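Local coordinates for amyloid-like protein 1 (Homo sapiens, PDB 3PMR), which dimerises through its helical E2 domain and probably binds heparin and takes part in cell adhesion, at residues 117-122 and 185-190; 135-140 and 202-207. All blocks are in the same frame, centred on the assembly; numbering follows the deposited sequence.

Contact 1: residues 117-122 and 185-190; sequences AALQAD and GLLDQN
Leu119, the last helical residue of helix 64-119, faces Leu187 near the end of helix 159-187, and their CA atoms, 7.4 Å apart, are the nearest backbone pair of the two segments. This is one end of the coiled-coil bundle of the E2 domain, where the long helix 64-119 packs with the later helices 126-157, 159-187 and 191-207. Just past Leu119 the chain leaves helical geometry at Gln120, while on the other side Leu187 to Asn190 form a type I beta turn.

Leu119 does most of the work, its two methyls divided between neighbouring leucines. CD1 lies 3.9 Å from Leu186 CB and thus meets the root of that side chain, with the Leu186 carbonyl O nearby. The other branch, CD2, touches Leu187 CD1 at 4.1 Å. Leu119 crosses each of these side chains at roughly a right angle, and its forked end suits the place because it can lay one methyl on the stem of Leu186 and the other on a methyl of Leu187. Leu187 sends CG anti to its backbone N (chi1 173°), beside the carbonyl carbon, which brings CD1 to Leu119 CD2. Leu187 is buried; Val129, Leu193, Ala194 and Ile201 also pack on it, and Val129 touches Leu119 as well.

Polar groups meet beside this apolar patch through a water. Asn190 is the N-cap of helix 191-207, a place that suits a short amide: OD1 makes a weak hydrogen bond to Leu193 N, which leaves the amide nitrogen for another partner. Leu119 O lies at a helix end, where carbonyls tend to lack backbone donors. The water gives a proton to Leu119 O at 2.9 Å and accepts one from Asn190 ND2, also at 2.9 Å.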
ATOM      1  N   ALA B 117     -15.245   6.308 -35.628  1.00 31.70           N
ATOM      2  CA  ALA B 117     -15.391   5.430 -36.786  1.00 40.75           C
ATOM      3  C   ALA B 117     -16.822   4.909 -36.854  1.00 41.39           C
ATOM      4  O   ALA B 117     -17.427   4.889 -37.918  1.00 42.95           O
ATOM      5  CB  ALA B 117     -14.414   4.266 -36.684  1.00 36.56           C
ATOM      6  N   ALA B 118     -17.358   4.487 -35.713  1.00 33.88           N
ATOM      7  CA  ALA B 118     -18.724   3.984 -35.671  1.00 41.22           C
ATOM      8  C   ALA B 118     -19.698   5.056 -36.174  1.00 44.99           C
ATOM      9  O   ALA B 118     -20.650   4.752 -36.894  1.00 40.81           O
ATOM     10  CB  ALA B 118     -19.088   3.569 -34.258  1.00 34.61           C
ATOM     11  N   LEU B 119     -19.444   6.306 -35.795  1.00 39.58           N
ATOM     12  CA  LEU B 119     -20.276   7.438 -36.198  1.00 38.08           C
ATOM     13  C   LEU B 119     -20.169   7.803 -37.679  1.00 43.48           C
ATOM     14  O   LEU B 119     -21.138   8.265 -38.283  1.00 43.87           O
ATOM     15  CB  LEU B 119     -19.911   8.680 -35.387  1.00 37.27           C
ATOM     16  CG  LEU B 119     -20.459   8.839 -33.975  1.00 49.13           C
ATOM     17  CD1 LEU B 119     -20.060  10.213 -33.456  1.00 35.53           C
ATOM     18  CD2 LEU B 119     -21.976   8.712 -33.979  1.00 46.77           C
ATOM     19  N   GLN B 120     -18.989   7.604 -38.257  1.00 44.75           N
ATOM     20  CA  GLN B 120     -18.753   7.950 -39.651  1.00 51.87           C
ATOM     21  C   GLN B 120     -18.980   6.791 -40.619  1.00 55.93           C
ATOM     22  O   GLN B 120     -18.655   6.890 -41.806  1.00 51.09           O
ATOM     23  CB  GLN B 120     -17.329   8.482 -39.807  1.00 43.43           C
ATOM     24  CG  GLN B 120     -16.985   9.568 -38.802  1.00 56.21           C
ATOM     25  CD  GLN B 120     -15.526   9.983 -38.859  1.00 58.99           C
ATOM     26  OE1 GLN B 120     -14.636   9.151 -39.054  1.00 51.64           O
ATOM     27  NE2 GLN B 120     -15.271  11.272 -38.670  1.00 61.80           N
ATOM     28  N   ALA B 121     -19.535   5.696 -40.114  1.00 45.19           N
ATOM     29  CA  ALA B 121     -19.793   4.531 -40.950  1.00 57.56           C
ATOM     30  C   ALA B 121     -20.979   4.782 -41.885  1.00 64.74           C
ATOM     31  O   ALA B 121     -21.928   5.490 -41.530  1.00 58.41           O
ATOM     32  CB  ALA B 121     -20.057   3.306 -40.073  1.00 50.28           C
ATOM     33  N   ASP B 122     -20.912   4.204 -43.083  1.00 73.81           N
ATOM     34  CA  ASP B 122     -21.969   4.354 -44.076  1.00 80.16           C
ATOM     35  C   ASP B 122     -22.757   3.055 -44.225  1.00 80.33           C
ATOM     36  O   ASP B 122     -22.371   2.174 -44.991  1.00 85.71           O
ATOM     37  CB  ASP B 122     -21.369   4.741 -45.431  1.00 71.59           C
ATOM     38  N   GLY B 185     -22.123  15.256 -27.859  1.00 49.83           N
ATOM     39  CA  GLY B 185     -22.423  16.293 -28.826  1.00 48.83           C
ATOM     40  C   GLY B 185     -22.116  15.791 -30.225  1.00 47.32           C
ATOM     41  O   GLY B 185     -22.736  16.209 -31.204  1.00 51.16           O
ATOM     42  N   LEU B 186     -21.144  14.893 -30.329  1.00 37.92           N
ATOM     43  CA  LEU B 186     -20.790  14.336 -31.623  1.00 45.94           C
ATOM     44  C   LEU B 186     -21.944  13.459 -32.095  1.00 39.48           C
ATOM     45  O   LEU B 186     -22.255  13.420 -33.281  1.00 45.28           O
ATOM     46  CB  LEU B 186     -19.510  13.508 -31.515  1.00 43.41           C
ATOM     47  CG  LEU B 186     -18.183  14.264 -31.598  1.00 45.56           C
ATOM     48  CD1 LEU B 186     -17.088  13.456 -30.924  1.00 39.80           C
ATOM     49  CD2 LEU B 186     -17.843  14.536 -33.053  1.00 56.30           C
ATOM     50  N   LEU B 187     -22.570  12.766 -31.145  1.00 40.20           N
ATOM     51  CA  LEU B 187     -23.689  11.872 -31.408  1.00 41.48           C
ATOM     52  C   LEU B 187     -24.953  12.624 -31.787  1.00 52.40           C
ATOM     53  O   LEU B 187     -25.856  12.057 -32.408  1.00 55.11           O
ATOM     54  CB  LEU B 187     -23.987  11.018 -30.171  1.00 37.65           C
ATOM     55  CG  LEU B 187     -25.250  10.152 -30.260  1.00 53.06           C
ATOM     56  CD1 LEU B 187     -25.064   9.102 -31.354  1.00 54.77           C
ATOM     57  CD2 LEU B 187     -25.532   9.484 -28.931  1.00 44.71           C
ATOM     58  N   ASP B 188     -25.027  13.894 -31.400  1.00 62.04           N
ATOM     59  CA  ASP B 188     -26.195  14.715 -31.694  1.00 61.20           C
ATOM     60  C   ASP B 188     -26.196  15.324 -33.082  1.00 62.13           C
ATOM     61  O   ASP B 188     -27.170  15.962 -33.478  1.00 69.05           O
ATOM     62  CB  ASP B 188     -26.350  15.818 -30.651  1.00 69.77           C
ATOM     63  CG  ASP B 188     -27.021  15.323 -29.391  1.00 72.39           C
ATOM     64  OD1 ASP B 188     -28.102  14.706 -29.507  1.00 97.98           O
ATOM     65  OD2 ASP B 188     -26.477  15.546 -28.291  1.00 93.13           O
ATOM     66  N   GLN B 189     -25.108  15.133 -33.819  1.00 54.43           N
ATOM     67  CA  GLN B 189     -25.021  15.644 -35.179  1.00 66.80           C
ATOM     68  C   GLN B 189     -25.825  14.715 -36.089  1.00 70.15           C
ATOM     69  O   GLN B 189     -26.043  15.004 -37.266  1.00 78.11           O
ATOM     70  CB  GLN B 189     -23.561  15.718 -35.618  1.00 71.38           C
ATOM     71  CG  GLN B 189     -22.869  16.988 -35.141  1.00 86.58           C
ATOM     72  CD  GLN B 189     -21.364  16.848 -35.039  1.00 88.74           C
ATOM     73  OE1 GLN B 189     -20.728  16.203 -35.874  1.00106.91           O
ATOM     74  NE2 GLN B 189     -20.782  17.466 -34.016  1.00 68.53           N
ATOM     75  N   ASN B 190     -26.252  13.592 -35.512  1.00 65.57           N
ATOM     76  CA  ASN B 190     -27.078  12.593 -36.181  1.00 64.64           C
ATOM     77  C   ASN B 190     -28.286  12.440 -35.256  1.00 61.99           C
ATOM     78  O   ASN B 190     -28.340  11.531 -34.424  1.00 53.08           O
ATOM     79  CB  ASN B 190     -26.347  11.252 -36.294  1.00 62.14           C
ATOM     80  CG  ASN B 190     -27.140  10.221 -37.081  1.00 66.71           C
ATOM     81  OD1 ASN B 190     -28.356  10.342 -37.240  1.00 66.90           O
ATOM     82  ND2 ASN B 190     -26.453   9.193 -37.568  1.00 62.51           N
TER
HETATM   83  O   HOH W   1     -23.553   9.530 -37.421  1.00 41.19           O

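Contact 2: residues 135-140 and 202-207; sequences RYLRAE and QELLHS
Leu137, Leu204 and Leu205 share one side-chain form: CG sits beside the backbone N and anti to the carbonyl carbon (chi1 -65°, -62° and -56°), and the second torsion is extended. In Leu137 and Leu204 this carries CD1, the methyl that makes the contact, well out from the helix; Leu205 uses its other branch, CD2. In the C-terminal coiled-coil bundle of the E2 domain these leucines join helix 126-157 to helix 191-207, the last helix of the chain. The closest backbone approach of the two segments is Leu137 CA to Leu205 CA, at 7.8 Å, and the contact between them is made by side chains.

Leu137 CD1 makes the closest approaches. It enters between two consecutive leucines and meets Leu205 CD2 at 3.9 Å, with Leu137 CD2 also near that methyl. Leu204 sets off toward the partner helix and crosses Leu137 at about a right angle; Leu205 leaves its backbone to one side and meets Leu137 more obliquely, while also packing on Val180 of helix 159-187. Leucine suits all three places, being long enough to bridge the gap and wholly apolar.

Neighbouring positions on helix 126-157 serve other partners. Tyr136 packs on helices 64-119 and 159-187, and buried Glu140 forms a salt bridge through OE1 to Arg179 NE. On the last helix, Leu204 CB flanks Leu137 CD1, and Leu204 CD1 lies 4.1 Å from the same methyl, Leu137 CD1.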
ATOM      1  N   ARG B 135     -17.610   2.121 -24.442  1.00 25.96           N
ATOM      2  CA  ARG B 135     -16.197   1.929 -24.202  1.00 30.89           C
ATOM      3  C   ARG B 135     -15.506   3.261 -23.893  1.00 26.27           C
ATOM      4  O   ARG B 135     -14.623   3.322 -23.040  1.00 23.82           O
ATOM      5  CB  ARG B 135     -15.573   1.244 -25.418  1.00 35.54           C
ATOM      6  CG  ARG B 135     -14.072   1.072 -25.368  1.00 40.39           C
ATOM      7  CD  ARG B 135     -13.648  -0.072 -26.273  1.00 56.93           C
ATOM      8  NE  ARG B 135     -12.238   0.011 -26.629  1.00 66.07           N
ATOM      9  CZ  ARG B 135     -11.788   0.597 -27.733  1.00 80.84           C
ATOM     10  NH1 ARG B 135     -12.645   1.144 -28.589  1.00 99.37           N
ATOM     11  NH2 ARG B 135     -10.486   0.649 -27.979  1.00 49.50           N
ATOM     12  N   TYR B 136     -15.911   4.327 -24.575  1.00 23.09           N
ATOM     13  CA  TYR B 136     -15.316   5.642 -24.335  1.00 23.58           C
ATOM     14  C   TYR B 136     -15.719   6.160 -22.952  1.00 25.40           C
ATOM     15  O   TYR B 136     -14.904   6.733 -22.233  1.00 26.41           O
ATOM     16  CB  TYR B 136     -15.762   6.636 -25.410  1.00 21.68           C
ATOM     17  CG  TYR B 136     -15.204   8.035 -25.224  1.00 27.99           C
ATOM     18  CD1 TYR B 136     -13.844   8.303 -25.419  1.00 27.59           C
ATOM     19  CD2 TYR B 136     -16.034   9.087 -24.842  1.00 28.24           C
ATOM     20  CE1 TYR B 136     -13.331   9.588 -25.239  1.00 38.48           C
ATOM     21  CE2 TYR B 136     -15.528  10.376 -24.657  1.00 32.83           C
ATOM     22  CZ  TYR B 136     -14.180  10.618 -24.859  1.00 33.92           C
ATOM     23  OH  TYR B 136     -13.685  11.891 -24.686  1.00 40.96           O
ATOM     24  N   LEU B 137     -16.978   5.946 -22.581  1.00 24.87           N
ATOM     25  CA  LEU B 137     -17.467   6.396 -21.283  1.00 27.17           C
ATOM     26  C   LEU B 137     -16.787   5.615 -20.168  1.00 27.69           C
ATOM     27  O   LEU B 137     -16.504   6.157 -19.105  1.00 25.81           O
ATOM     28  CB  LEU B 137     -18.991   6.229 -21.196  1.00 33.97           C
ATOM     29  CG  LEU B 137     -19.767   7.121 -22.167  1.00 21.98           C
ATOM     30  CD1 LEU B 137     -21.259   6.938 -22.004  1.00 32.05           C
ATOM     31  CD2 LEU B 137     -19.396   8.563 -21.891  1.00 26.07           C
ATOM     32  N   ARG B 138     -16.520   4.335 -20.408  1.00 26.06           N
ATOM     33  CA  ARG B 138     -15.849   3.534 -19.397  1.00 33.08           C
ATOM     34  C   ARG B 138     -14.395   3.977 -19.266  1.00 30.93           C
ATOM     35  O   ARG B 138     -13.810   3.892 -18.188  1.00 27.13           O
ATOM     36  CB  ARG B 138     -15.925   2.045 -19.738  1.00 26.45           C
ATOM     37  CG  ARG B 138     -17.340   1.504 -19.676  1.00 33.05           C
ATOM     38  CD  ARG B 138     -17.367  -0.002 -19.476  1.00 43.68           C
ATOM     39  NE  ARG B 138     -16.040  -0.600 -19.591  1.00 76.18           N
ATOM     40  N   ALA B 139     -13.811   4.444 -20.363  1.00 24.87           N
ATOM     41  CA  ALA B 139     -12.434   4.926 -20.322  1.00 24.79           C
ATOM     42  C   ALA B 139     -12.430   6.199 -19.458  1.00 28.00           C
ATOM     43  O   ALA B 139     -11.498   6.435 -18.688  1.00 24.88           O
ATOM     44  CB  ALA B 139     -11.948   5.238 -21.723  1.00 29.93           C
ATOM     45  N   GLU B 140     -13.477   7.014 -19.589  1.00 23.30           N
ATOM     46  CA  GLU B 140     -13.572   8.246 -18.805  1.00 25.17           C
ATOM     47  C   GLU B 140     -13.884   7.978 -17.336  1.00 26.63           C
ATOM     48  O   GLU B 140     -13.407   8.694 -16.459  1.00 25.67           O
ATOM     49  CB  GLU B 140     -14.602   9.203 -19.414  1.00 26.21           C
ATOM     50  CG  GLU B 140     -14.021   9.958 -20.592  1.00 29.42           C
ATOM     51  CD  GLU B 140     -12.657  10.567 -20.261  1.00 49.69           C
ATOM     52  OE1 GLU B 140     -12.575  11.800 -20.095  1.00 41.19           O
ATOM     53  OE2 GLU B 140     -11.665   9.805 -20.156  1.00 60.88           O
ATOM     54  N   GLN B 202     -28.327   7.245 -21.043  1.00 64.32           N
ATOM     55  CA  GLN B 202     -28.670   7.772 -19.730  1.00 62.91           C
ATOM     56  C   GLN B 202     -28.363   6.737 -18.659  1.00 63.32           C
ATOM     57  O   GLN B 202     -27.840   7.070 -17.591  1.00 56.99           O
ATOM     58  CB  GLN B 202     -30.151   8.146 -19.678  1.00 71.04           C
ATOM     59  CG  GLN B 202     -30.384   9.610 -19.314  1.00 82.47           C
ATOM     60  CD  GLN B 202     -29.769  10.570 -20.335  1.00 95.07           C
ATOM     61  OE1 GLN B 202     -30.219  10.639 -21.481  1.00107.24           O
ATOM     62  NE2 GLN B 202     -28.729  11.315 -19.919  1.00 68.05           N
ATOM     63  N   GLU B 203     -28.695   5.482 -18.947  1.00 57.09           N
ATOM     64  CA  GLU B 203     -28.439   4.407 -18.001  1.00 65.53           C
ATOM     65  C   GLU B 203     -26.932   4.286 -17.784  1.00 69.83           C
ATOM     66  O   GLU B 203     -26.467   4.075 -16.661  1.00 66.51           O
ATOM     67  CB  GLU B 203     -29.012   3.079 -18.518  1.00 75.09           C
ATOM     68  CG  GLU B 203     -28.863   1.914 -17.543  1.00 78.61           C
ATOM     69  N   LEU B 204     -26.170   4.432 -18.866  1.00 67.51           N
ATOM     70  CA  LEU B 204     -24.715   4.353 -18.786  1.00 71.17           C
ATOM     71  C   LEU B 204     -24.172   5.465 -17.888  1.00 63.59           C
ATOM     72  O   LEU B 204     -23.436   5.202 -16.934  1.00 55.44           O
ATOM     73  CB  LEU B 204     -24.087   4.482 -20.181  1.00 60.73           C
ATOM     74  CG  LEU B 204     -24.412   3.416 -21.240  1.00 79.25           C
ATOM     75  CD1 LEU B 204     -23.796   3.821 -22.568  1.00 61.93           C
ATOM     76  CD2 LEU B 204     -23.887   2.051 -20.805  1.00 58.55           C
ATOM     77  N   LEU B 205     -24.542   6.706 -18.196  1.00 53.54           N
ATOM     78  CA  LEU B 205     -24.090   7.867 -17.429  1.00 51.91           C
ATOM     79  C   LEU B 205     -24.451   7.792 -15.950  1.00 62.23           C
ATOM     80  O   LEU B 205     -23.745   8.347 -15.108  1.00 59.16           O
ATOM     81  CB  LEU B 205     -24.680   9.152 -18.013  1.00 45.11           C
ATOM     82  CG  LEU B 205     -24.404   9.429 -19.493  1.00 56.51           C
ATOM     83  CD1 LEU B 205     -25.204  10.640 -19.940  1.00 60.57           C
ATOM     84  CD2 LEU B 205     -22.914   9.656 -19.722  1.00 43.25           C
ATOM     85  N   HIS B 206     -25.550   7.112 -15.635  1.00 70.20           N
ATOM     86  CA  HIS B 206     -26.001   6.980 -14.252  1.00 69.64           C
ATOM     87  C   HIS B 206     -25.179   5.963 -13.472  1.00 68.91           C
ATOM     88  O   HIS B 206     -24.769   6.212 -12.338  1.00 60.48           O
ATOM     89  CB  HIS B 206     -27.481   6.580 -14.219  1.00 73.71           C
ATOM     90  N   SER B 207     -24.936   4.815 -14.092  1.00 65.26           N
ATOM     91  CA  SER B 207     -24.172   3.754 -13.451  1.00 81.39           C
ATOM     92  C   SER B 207     -22.684   4.078 -13.362  1.00 86.77           C
ATOM     93  O   SER B 207     -22.015   3.683 -12.403  1.00 96.40           O
ATOM     94  CB  SER B 207     -24.378   2.442 -14.203  1.00 77.44           C
ATOM     95  OG  SER B 207     -24.097   2.598 -15.581  1.00 88.02           O
TER

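How the contacts relate
Both contacts are partly buried: each has one buried leucine, Leu187 in contact 1 and Leu137 in contact 2, and no exposed touching residue. They share no helix. Contact 1 joins helices 64-119 and 159-187, contact 2 joins 126-157 and 191-207, and their segments alternate along the chain. Their centres are about 17 Å apart. Contact 1 sits where helices end, and there a capping amide and a bridging water accompany the leucines. Both segments of contact 2 are helical throughout, the second at the end of the last helix, and its chemistry is purely apolar. Val129, on Leu119 and Leu187, and Ile201, on Leu187, connect the two helix pairs.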